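Local coordinates for protein phosphotransferase system, HPr-related proteins (Thermoanaerobacter tengcongensis, PDB 3LFG) that probably serves as the general, non-sugar-specific phosphocarrier of the phosphoenolpyruvate-dependent sugar phosphotransferase system, which phosphorylates sugars as they enter the cell, at residues E3-I8 / G58-L63; Q32-K37 / S64-D69. All coordinates share one frame; numbering follows the deposited sequence.

Interaction 1: residues E3-I8 / G58-L63; sequences EVTIEI and GNVVKL
Leu63 CG lies anti to its carbonyl carbon (chi1 -56°), a turn that carries CD1 to the CG2 branch of Val4, while Leu63 CB lies 3.9 Å from Val4 CG2. CG2 of Ile6 sits between its backbone N and carbonyl carbon while CG1 runs anti to N (chi1 -172°); the short branch therefore faces the partner strand and meets Leu63 CD1 at 4.1 Å. Ile8 CD1 touches Val61 CG2 at 4.0 Å, prolonging the apolar row that Val4, Ile6, Val61 and Leu63 make. Helix 70-82 covers the row through Ile74, Val78 and Ile81.

The strands run antiparallel, their axes 4.6 Å apart. Val4 with Leu63 and Ile6 with Val61 are hydrogen-bonded pairs, each joined by two amide-carbonyl bonds, and the ladder continues with Ile8 N on Asn59 O at 2.9 Å. It closes with Gly58 N giving to Ile8 O, a 2.7 Å bond almost in line with the C=O. Gly58 has backbone angles (phi 91°) at which a CB would press on the preceding carbonyl, and Glu7 OE2 comes to 3.5 Å from its CA.

Thr5, Glu7, Val60 and Lys62 point to the other face. There the extended Lys62 chain runs to Glu3 on the neighbouring strand; the 3.7 Å salt bridge from Lys62 NZ to Glu3 OE1 is long and doubtful, OE1 being less surely placed. This is the pairing of an edge strand with an inner strand in the HPr fold, an open-faced beta sandwich in which helices pack on one face of an antiparallel sheet.

Interaction 2: residues Q32-K37 / S64-D69; sequences QIWVEK and SAEGDD
Gln32 to Trp34 pair antiparallel with Ser64 to Glu66, the axes 4.7 Å apart, and four backbone bonds join Gln32 to Glu66 and Trp34 to Ser64. These are two inner strands of the four-stranded antiparallel sheet of the HPr fold. Between the two hydrogen-bonded pairs, Ile33 and Ala65 face the helical layer, where Ile33 CG1 meets Ala65 CB at 4.1 Å and Ile74 and Leu77 of helix 70-82 lie nearby.

Trp34, Ser64, Gln32 and Glu66 occupy the other face. With Trp34 CG anti to the carbonyl carbon (chi1 -61°), the six-membered ring reaches across to the partner strand: CE3 lies 3.5 Å from Ser64 OG, and Glu66 comes to the ring edge, OE1 3.6 Å from CH2. Ring and carboxylate planes are turned 43° apart. Lys41 makes a cation-pi contact with the same indole. Without the indole of Trp34, as with an alanine here, the Glu66 chain is likely to lose the ring edge it packs on and Lys41 its aromatic partner. A water bridges polar atoms of the two strands, lying 2.8 Å from Ser64 OG and giving a weak bond to Trp34 O.

Strand 60-66 carries both contacts: residues 58-63 pair with the edge strand 2-7 in interaction 1, and residues 64-66 pair with strand 32-37 in interaction 2, and their centres lie about 13 Å apart in the same sheet. The two pairings also touch directly, since Lys62 O lies 2.9 Å from Glu36 N, a probable hydrogen bond, and Val61 CB packs 3.5 Å from Glu36 O. Ala65 in turn bonds through its backbone to Lys2, extending the first ladder past Leu63. Ile74 of helix 70-82 touches both Val4 and Ala65, so this helix spans the two contacts on their shared apolar face.

Interaction 1: residues E3-I8 / G58-L63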
loop_
_atom_site.group_PDB
_atom_site.type_symbol
_atom_site.label_atom_id
_atom_site.label_comp_id
_atom_site.label_asym_id
_atom_site.label_seq_id
_atom_site.Cartn_x
_atom_site.Cartn_y
_atom_site.Cartn_z
ATOM N N GLU A 3 3.961 8.769 -7.376
ATOM C CA GLU A 3 2.758 8.716 -6.558
ATOM C C GLU A 3 1.575 8.266 -7.392
ATOM O O GLU A 3 1.501 8.556 -8.580
ATOM C CB GLU A 3 2.468 10.080 -5.914
ATOM C CG GLU A 3 2.027 11.154 -6.907
ATOM C CD GLU A 3 2.209 12.570 -6.378
ATOM O OE1 GLU A 3 2.559 12.725 -5.188
ATOM O OE2 GLU A 3 2.001 13.527 -7.158
ATOM N N VAL A 4 0.644 7.558 -6.754
ATOM C CA VAL A 4 -0.572 7.120 -7.411
ATOM C C VAL A 4 -1.684 7.091 -6.377
ATOM O O VAL A 4 -1.428 6.885 -5.197
ATOM C CB VAL A 4 -0.445 5.701 -8.010
ATOM C CG1 VAL A 4 0.660 5.648 -9.066
ATOM C CG2 VAL A 4 -0.237 4.652 -6.916
ATOM N N THR A 5 -2.915 7.298 -6.832
ATOM C CA THR A 5 -4.088 7.205 -5.970
ATOM C C THR A 5 -4.862 5.986 -6.421
ATOM O O THR A 5 -5.030 5.758 -7.626
ATOM C CB THR A 5 -4.965 8.459 -6.106
ATOM O OG1 THR A 5 -4.229 9.604 -5.652
ATOM C CG2 THR A 5 -6.221 8.325 -5.283
ATOM N N ILE A 6 -5.320 5.182 -5.466
ATOM C CA ILE A 6 -5.912 3.902 -5.822
ATOM C C ILE A 6 -6.884 3.437 -4.764
ATOM O O ILE A 6 -6.655 3.641 -3.567
ATOM C CB ILE A 6 -4.811 2.825 -6.064
ATOM C CG1 ILE A 6 -5.425 1.539 -6.621
ATOM C CG2 ILE A 6 -4.002 2.574 -4.791
ATOM C CD1 ILE A 6 -4.390 0.543 -7.102
ATOM N N GLU A 7 -7.980 2.841 -5.226
ATOM C CA GLU A 7 -8.989 2.266 -4.343
ATOM C C GLU A 7 -8.568 0.866 -3.914
ATOM O O GLU A 7 -8.119 0.058 -4.735
ATOM C CB GLU A 7 -10.338 2.207 -5.072
ATOM C CG GLU A 7 -11.468 1.721 -4.194
ATOM C CD GLU A 7 -12.813 1.688 -4.912
ATOM O OE1 GLU A 7 -12.951 2.305 -5.992
ATOM O OE2 GLU A 7 -13.729 1.022 -4.395
ATOM N N ILE A 8 -8.687 0.594 -2.616
ATOM C CA ILE A 8 -8.455 -0.745 -2.085
ATOM C C ILE A 8 -9.769 -1.504 -2.140
ATOM O O ILE A 8 -10.723 -1.140 -1.462
ATOM C CB ILE A 8 -7.915 -0.670 -0.630
ATOM C CG1 ILE A 8 -6.706 0.281 -0.563
ATOM C CG2 ILE A 8 -7.570 -2.043 -0.126
ATOM C CD1 ILE A 8 -5.562 -0.093 -1.484
ATOM N N GLY A 58 -13.031 -0.248 -0.311
ATOM C CA GLY A 58 -13.607 0.932 -0.928
ATOM C C GLY A 58 -12.873 2.222 -0.624
ATOM O O GLY A 58 -13.089 3.247 -1.279
ATOM N N ASN A 59 -11.986 2.189 0.366
ATOM C CA ASN A 59 -11.235 3.388 0.688
ATOM C C ASN A 59 -10.210 3.684 -0.395
ATOM O O ASN A 59 -9.624 2.774 -0.977
ATOM C CB ASN A 59 -10.490 3.213 2.002
ATOM C CG ASN A 59 -11.389 3.313 3.207
ATOM O OD1 ASN A 59 -12.604 3.497 3.103
ATOM N ND2 ASN A 59 -10.792 3.183 4.372
ATOM N N VAL A 60 -10.000 4.968 -0.658
ATOM C CA VAL A 60 -9.004 5.413 -1.616
ATOM C C VAL A 60 -7.779 5.913 -0.860
ATOM O O VAL A 60 -7.900 6.709 0.072
ATOM C CB VAL A 60 -9.572 6.549 -2.485
ATOM C CG1 VAL A 60 -8.489 7.147 -3.369
ATOM C CG2 VAL A 60 -10.726 6.031 -3.328
ATOM N N VAL A 61 -6.599 5.429 -1.237
ATOM C CA VAL A 61 -5.364 5.888 -0.615
ATOM C C VAL A 61 -4.400 6.433 -1.646
ATOM O O VAL A 61 -4.502 6.136 -2.838
ATOM C CB VAL A 61 -4.633 4.774 0.173
ATOM C CG1 VAL A 61 -5.504 4.244 1.302
ATOM C CG2 VAL A 61 -4.195 3.637 -0.758
ATOM N N LYS A 62 -3.454 7.231 -1.168
ATOM C CA LYS A 62 -2.394 7.731 -2.021
ATOM C C LYS A 62 -1.115 7.002 -1.639
ATOM O O LYS A 62 -0.691 7.047 -0.481
ATOM C CB LYS A 62 -2.242 9.250 -1.849
ATOM C CG LYS A 62 -1.060 9.867 -2.611
ATOM C CD LYS A 62 -0.979 11.365 -2.357
ATOM C CE LYS A 62 0.390 11.919 -2.729
ATOM N NZ LYS A 62 0.642 13.232 -2.072
ATOM N N LEU A 63 -0.518 6.316 -2.611
ATOM C CA LEU A 63 0.762 5.662 -2.425
ATOM C C LEU A 63 1.834 6.553 -2.999
ATOM O O LEU A 63 1.648 7.161 -4.050
ATOM C CB LEU A 63 0.817 4.343 -3.180
ATOM C CG LEU A 63 -0.250 3.304 -2.878
ATOM C CD1 LEU A 63 -0.031 2.102 -3.807
ATOM C CD2 LEU A 63 -0.180 2.927 -1.414
#

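Interaction 2: residues Q32-K37 / S64-D69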
loop_
_atom_site.group_PDB
_atom_site.type_symbol
_atom_site.label_atom_id
_atom_site.label_comp_id
_atom_site.label_asym_id
_atom_site.label_seq_id
_atom_site.Cartn_x
_atom_site.Cartn_y
_atom_site.Cartn_z
ATOM N N GLN A 32 11.886 4.753 0.131
ATOM C CA GLN A 32 10.930 5.061 1.179
ATOM C C GLN A 32 9.557 5.027 0.525
ATOM O O GLN A 32 9.360 5.571 -0.562
ATOM C CB GLN A 32 11.166 6.440 1.776
ATOM C CG GLN A 32 12.502 6.612 2.458
ATOM C CD GLN A 32 12.615 7.969 3.111
ATOM O OE1 GLN A 32 12.020 8.218 4.160
ATOM N NE2 GLN A 32 13.372 8.865 2.485
ATOM N N ILE A 33 8.614 4.363 1.177
ATOM C CA ILE A 33 7.261 4.241 0.638
ATOM C C ILE A 33 6.243 4.663 1.686
ATOM O O ILE A 33 6.353 4.285 2.854
ATOM C CB ILE A 33 6.978 2.801 0.197
ATOM C CG1 ILE A 33 8.099 2.306 -0.721
ATOM C CG2 ILE A 33 5.654 2.700 -0.562
ATOM C CD1 ILE A 33 7.973 0.819 -1.087
ATOM N N TRP A 34 5.246 5.439 1.266
ATOM C CA TRP A 34 4.219 5.932 2.174
ATOM C C TRP A 34 2.828 5.620 1.654
ATOM O O TRP A 34 2.605 5.515 0.444
ATOM C CB TRP A 34 4.313 7.449 2.364
ATOM C CG TRP A 34 5.600 7.950 2.950
ATOM C CD1 TRP A 34 5.879 8.162 4.276
ATOM C CD2 TRP A 34 6.768 8.349 2.225
ATOM N NE1 TRP A 34 7.159 8.650 4.414
ATOM C CE2 TRP A 34 7.726 8.768 3.170
ATOM C CE3 TRP A 34 7.105 8.369 0.869
ATOM C CZ2 TRP A 34 8.999 9.214 2.801
ATOM C CZ3 TRP A 34 8.372 8.813 0.500
ATOM C CH2 TRP A 34 9.300 9.229 1.466
ATOM N N VAL A 35 1.897 5.475 2.591
ATOM C CA VAL A 35 0.480 5.384 2.281
ATOM C C VAL A 35 -0.205 6.510 3.017
ATOM O O VAL A 35 0.083 6.749 4.192
ATOM C CB VAL A 35 -0.143 4.058 2.777
ATOM C CG1 VAL A 35 -1.583 3.932 2.292
ATOM C CG2 VAL A 35 0.673 2.870 2.312
ATOM N N GLU A 36 -1.110 7.202 2.340
ATOM C CA GLU A 36 -1.812 8.325 2.953
ATOM C C GLU A 36 -3.312 8.195 2.778
ATOM O O GLU A 36 -3.794 7.809 1.715
ATOM C CB GLU A 36 -1.332 9.650 2.348
ATOM C CG GLU A 36 -1.983 10.874 2.967
ATOM C CD GLU A 36 -1.457 12.175 2.392
ATOM O OE1 GLU A 36 -0.310 12.194 1.896
ATOM O OE2 GLU A 36 -2.196 13.183 2.443
ATOM N N LYS A 37 -4.041 8.516 3.840
ATOM C CA LYS A 37 -5.491 8.599 3.807
ATOM C C LYS A 37 -5.932 9.650 4.823
ATOM O O LYS A 37 -5.428 9.676 5.947
ATOM C CB LYS A 37 -6.130 7.253 4.158
ATOM C CG LYS A 37 -7.598 7.172 3.772
ATOM C CD LYS A 37 -8.273 5.937 4.335
ATOM C CE LYS A 37 -8.302 5.998 5.849
ATOM N NZ LYS A 37 -9.526 5.369 6.404
ATOM N N SER A 64 2.970 6.624 -2.322
ATOM C CA SER A 64 4.076 7.381 -2.882
ATOM C C SER A 64 5.382 6.696 -2.519
ATOM O O SER A 64 5.484 6.058 -1.472
ATOM C CB SER A 64 4.036 8.818 -2.376
ATOM O OG SER A 64 4.190 8.874 -0.976
ATOM N N ALA A 65 6.368 6.808 -3.402
ATOM C CA ALA A 65 7.673 6.200 -3.184
ATOM C C ALA A 65 8.788 7.139 -3.628
ATOM O O ALA A 65 8.663 7.841 -4.629
ATOM C CB ALA A 65 7.778 4.875 -3.931
ATOM N N GLU A 66 9.869 7.158 -2.854
ATOM C CA GLU A 66 11.014 7.998 -3.166
ATOM C C GLU A 66 12.284 7.183 -3.023
ATOM O O GLU A 66 12.609 6.701 -1.935
ATOM C CB GLU A 66 11.069 9.206 -2.239
ATOM C CG GLU A 66 12.272 10.108 -2.500
ATOM C CD GLU A 66 12.369 11.248 -1.509
ATOM O OE1 GLU A 66 11.676 11.196 -0.471
ATOM O OE2 GLU A 66 13.139 12.198 -1.763
ATOM N N GLY A 67 13.007 7.025 -4.124
ATOM C CA GLY A 67 14.246 6.277 -4.085
ATOM C C GLY A 67 14.641 5.694 -5.425
ATOM O O GLY A 67 14.031 5.991 -6.455
ATOM N N ASP A 68 15.645 4.830 -5.406
ATOM C CA ASP A 68 16.212 4.328 -6.651
ATOM C C ASP A 68 15.279 3.399 -7.404
ATOM O O ASP A 68 15.390 3.253 -8.620
ATOM C CB ASP A 68 17.554 3.632 -6.394
ATOM C CG ASP A 68 18.600 4.575 -5.822
ATOM O OD1 ASP A 68 18.465 5.804 -6.004
ATOM O OD2 ASP A 68 19.559 4.082 -5.188
ATOM N N ASP A 69 14.343 2.772 -6.689
ATOM C CA ASP A 69 13.431 1.820 -7.317
ATOM C C ASP A 69 11.982 2.257 -7.148
ATOM O O ASP A 69 11.078 1.434 -7.044
ATOM C CB ASP A 69 13.639 0.393 -6.777
ATOM C CG ASP A 69 13.562 0.308 -5.254
ATOM O OD1 ASP A 69 13.182 1.302 -4.599
ATOM O OD2 ASP A 69 13.906 -0.765 -4.720
HETATM O O HOH W 1 1.554 8.668 -0.015
#